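Local coordinates for protein thiol-disulfide isomerase and thioredoxins (Corynebacterium glutamicum, PDB 3LOR) that probably acts as a thioredoxin-fold oxidoreductase of the TlpA-like family that exchanges thiols and disulfides, at residues K86-I89 with D90-I94. Sequence-based numbering, arbitrary orientation.
Sequences KVFI and DEFGI
F88 and F92, one turn apart, stack where helix 82-91 ends in a Schellman motif; the helix is the crossover of a beta-alpha-beta unit between strands 65-71 and 98-101 of the thioredoxin fold. The backbone bonds set the frame. V87 O accepts E91 N at 3.1 Å, and F88 O takes F92 N at 3.0 Å. The next carbonyl closes the helix: G93 adopts positive phi, the chain turns, and I94 N comes back to I89 O at 3.0 Å, in the carbonyl plane. Within the turn, G93 N also bonds to D90 O.

The rings form an offset stack, centroids 4.5 Å apart and planes 24° from parallel, so that F88 CE1 and F92 CD1 each sit over the rim of the other's face. F88 reaches this place because its CG is anti to the backbone N (chi1 176°), which carries the ring mainly outward from the helix and a little forward along it, to where F92 meets it. Beyond the stack, F92 packs on V46 of helix 43-59 and on L41 of a second subunit, while I94 rests on V50 and Q54. I94 also reaches the F88 ring, its CD1 approaching obliquely, 3.7 Å from F88 CE2.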
loop_
_atom_site.group_PDB
_atom_site.type_symbol
_atom_site.label_atom_id
_atom_site.label_comp_id
_atom_site.label_asym_id
_atom_site.label_seq_id
_atom_site.Cartn_x
_atom_site.Cartn_y
_atom_site.Cartn_z
ATOM N N LYS A 86 25.439 2.210 -13.482
ATOM C CA LYS A 86 25.018 1.447 -14.616
ATOM C C LYS A 86 24.384 0.147 -14.204
ATOM O O LYS A 86 23.460 -0.292 -14.804
ATOM C CB LYS A 86 26.167 1.204 -15.540
ATOM C CG LYS A 86 26.334 2.261 -16.570
ATOM C CD LYS A 86 27.751 2.422 -16.937
ATOM C CE LYS A 86 27.879 3.121 -18.225
ATOM N NZ LYS A 86 29.267 3.509 -18.426
ATOM N N VAL A 87 24.927 -0.459 -13.178
ATOM C CA VAL A 87 24.360 -1.634 -12.560
ATOM C C VAL A 87 23.036 -1.380 -11.871
ATOM O O VAL A 87 22.163 -2.165 -11.958
ATOM C CB VAL A 87 25.327 -2.309 -11.595
ATOM C CG1 VAL A 87 24.691 -3.481 -11.012
ATOM C CG2 VAL A 87 26.569 -2.688 -12.281
ATOM N N PHE A 88 22.920 -0.266 -11.189
ATOM C CA PHE A 88 21.694 0.098 -10.550
ATOM C C PHE A 88 20.609 0.240 -11.581
ATOM O O PHE A 88 19.551 -0.250 -11.409
ATOM C CB PHE A 88 21.898 1.416 -9.822
ATOM C CG PHE A 88 20.679 1.969 -9.197
ATOM C CD1 PHE A 88 20.295 1.560 -7.963
ATOM C CD2 PHE A 88 19.938 2.908 -9.835
ATOM C CE1 PHE A 88 19.218 2.052 -7.400
ATOM C CE2 PHE A 88 18.868 3.410 -9.266
ATOM C CZ PHE A 88 18.501 2.978 -8.039
ATOM N N ILE A 89 20.917 0.875 -12.679
ATOM C CA ILE A 89 19.953 1.107 -13.714
ATOM C C ILE A 89 19.403 -0.197 -14.299
ATOM O O ILE A 89 18.249 -0.318 -14.528
ATOM C CB ILE A 89 20.562 1.992 -14.828
ATOM C CG1 ILE A 89 20.534 3.462 -14.419
ATOM C CG2 ILE A 89 19.829 1.827 -16.087
ATOM C CD1 ILE A 89 21.375 4.341 -15.225
ATOM N N ASP A 90 20.270 -1.152 -14.536
ATOM C CA ASP A 90 19.916 -2.456 -15.043
ATOM C C ASP A 90 19.067 -3.279 -14.089
ATOM O O ASP A 90 18.055 -3.780 -14.448
ATOM C CB ASP A 90 21.223 -3.169 -15.350
ATOM C CG ASP A 90 21.040 -4.570 -15.855
ATOM O OD1 ASP A 90 20.182 -4.819 -16.700
ATOM O OD2 ASP A 90 21.811 -5.431 -15.424
ATOM N N GLU A 91 19.491 -3.341 -12.845
ATOM C CA GLU A 91 18.789 -4.039 -11.796
ATOM C C GLU A 91 17.400 -3.496 -11.544
ATOM O O GLU A 91 16.497 -4.227 -11.324
ATOM C CB GLU A 91 19.564 -3.959 -10.487
ATOM C CG GLU A 91 20.854 -4.705 -10.411
ATOM C CD GLU A 91 20.701 -6.162 -10.191
ATOM O OE1 GLU A 91 21.623 -6.774 -9.676
ATOM O OE2 GLU A 91 19.681 -6.719 -10.535
ATOM N N PHE A 92 17.238 -2.198 -11.582
ATOM C CA PHE A 92 15.967 -1.608 -11.322
ATOM C C PHE A 92 15.125 -1.361 -12.563
ATOM O O PHE A 92 14.078 -0.850 -12.490
ATOM C CB PHE A 92 16.146 -0.352 -10.460
ATOM C CG PHE A 92 16.509 -0.641 -9.062
ATOM C CD1 PHE A 92 17.730 -1.145 -8.743
ATOM C CD2 PHE A 92 15.618 -0.427 -8.059
ATOM C CE1 PHE A 92 18.046 -1.426 -7.470
ATOM C CE2 PHE A 92 15.944 -0.714 -6.781
ATOM C CZ PHE A 92 17.152 -1.215 -6.490
ATOM N N GLY A 93 15.621 -1.727 -13.715
ATOM C CA GLY A 93 14.931 -1.502 -14.956
ATOM C C GLY A 93 14.611 -0.091 -15.353
ATOM O O GLY A 93 13.625 0.151 -15.958
ATOM N N ILE A 94 15.488 0.839 -15.058
ATOM C CA ILE A 94 15.221 2.221 -15.401
ATOM C C ILE A 94 15.443 2.421 -16.883
ATOM O O ILE A 94 16.460 2.139 -17.401
ATOM C CB ILE A 94 16.102 3.177 -14.597
ATOM C CG1 ILE A 94 15.706 3.181 -13.133
ATOM C CG2 ILE A 94 16.052 4.561 -15.152
ATOM C CD1 ILE A 94 16.779 3.481 -12.262
#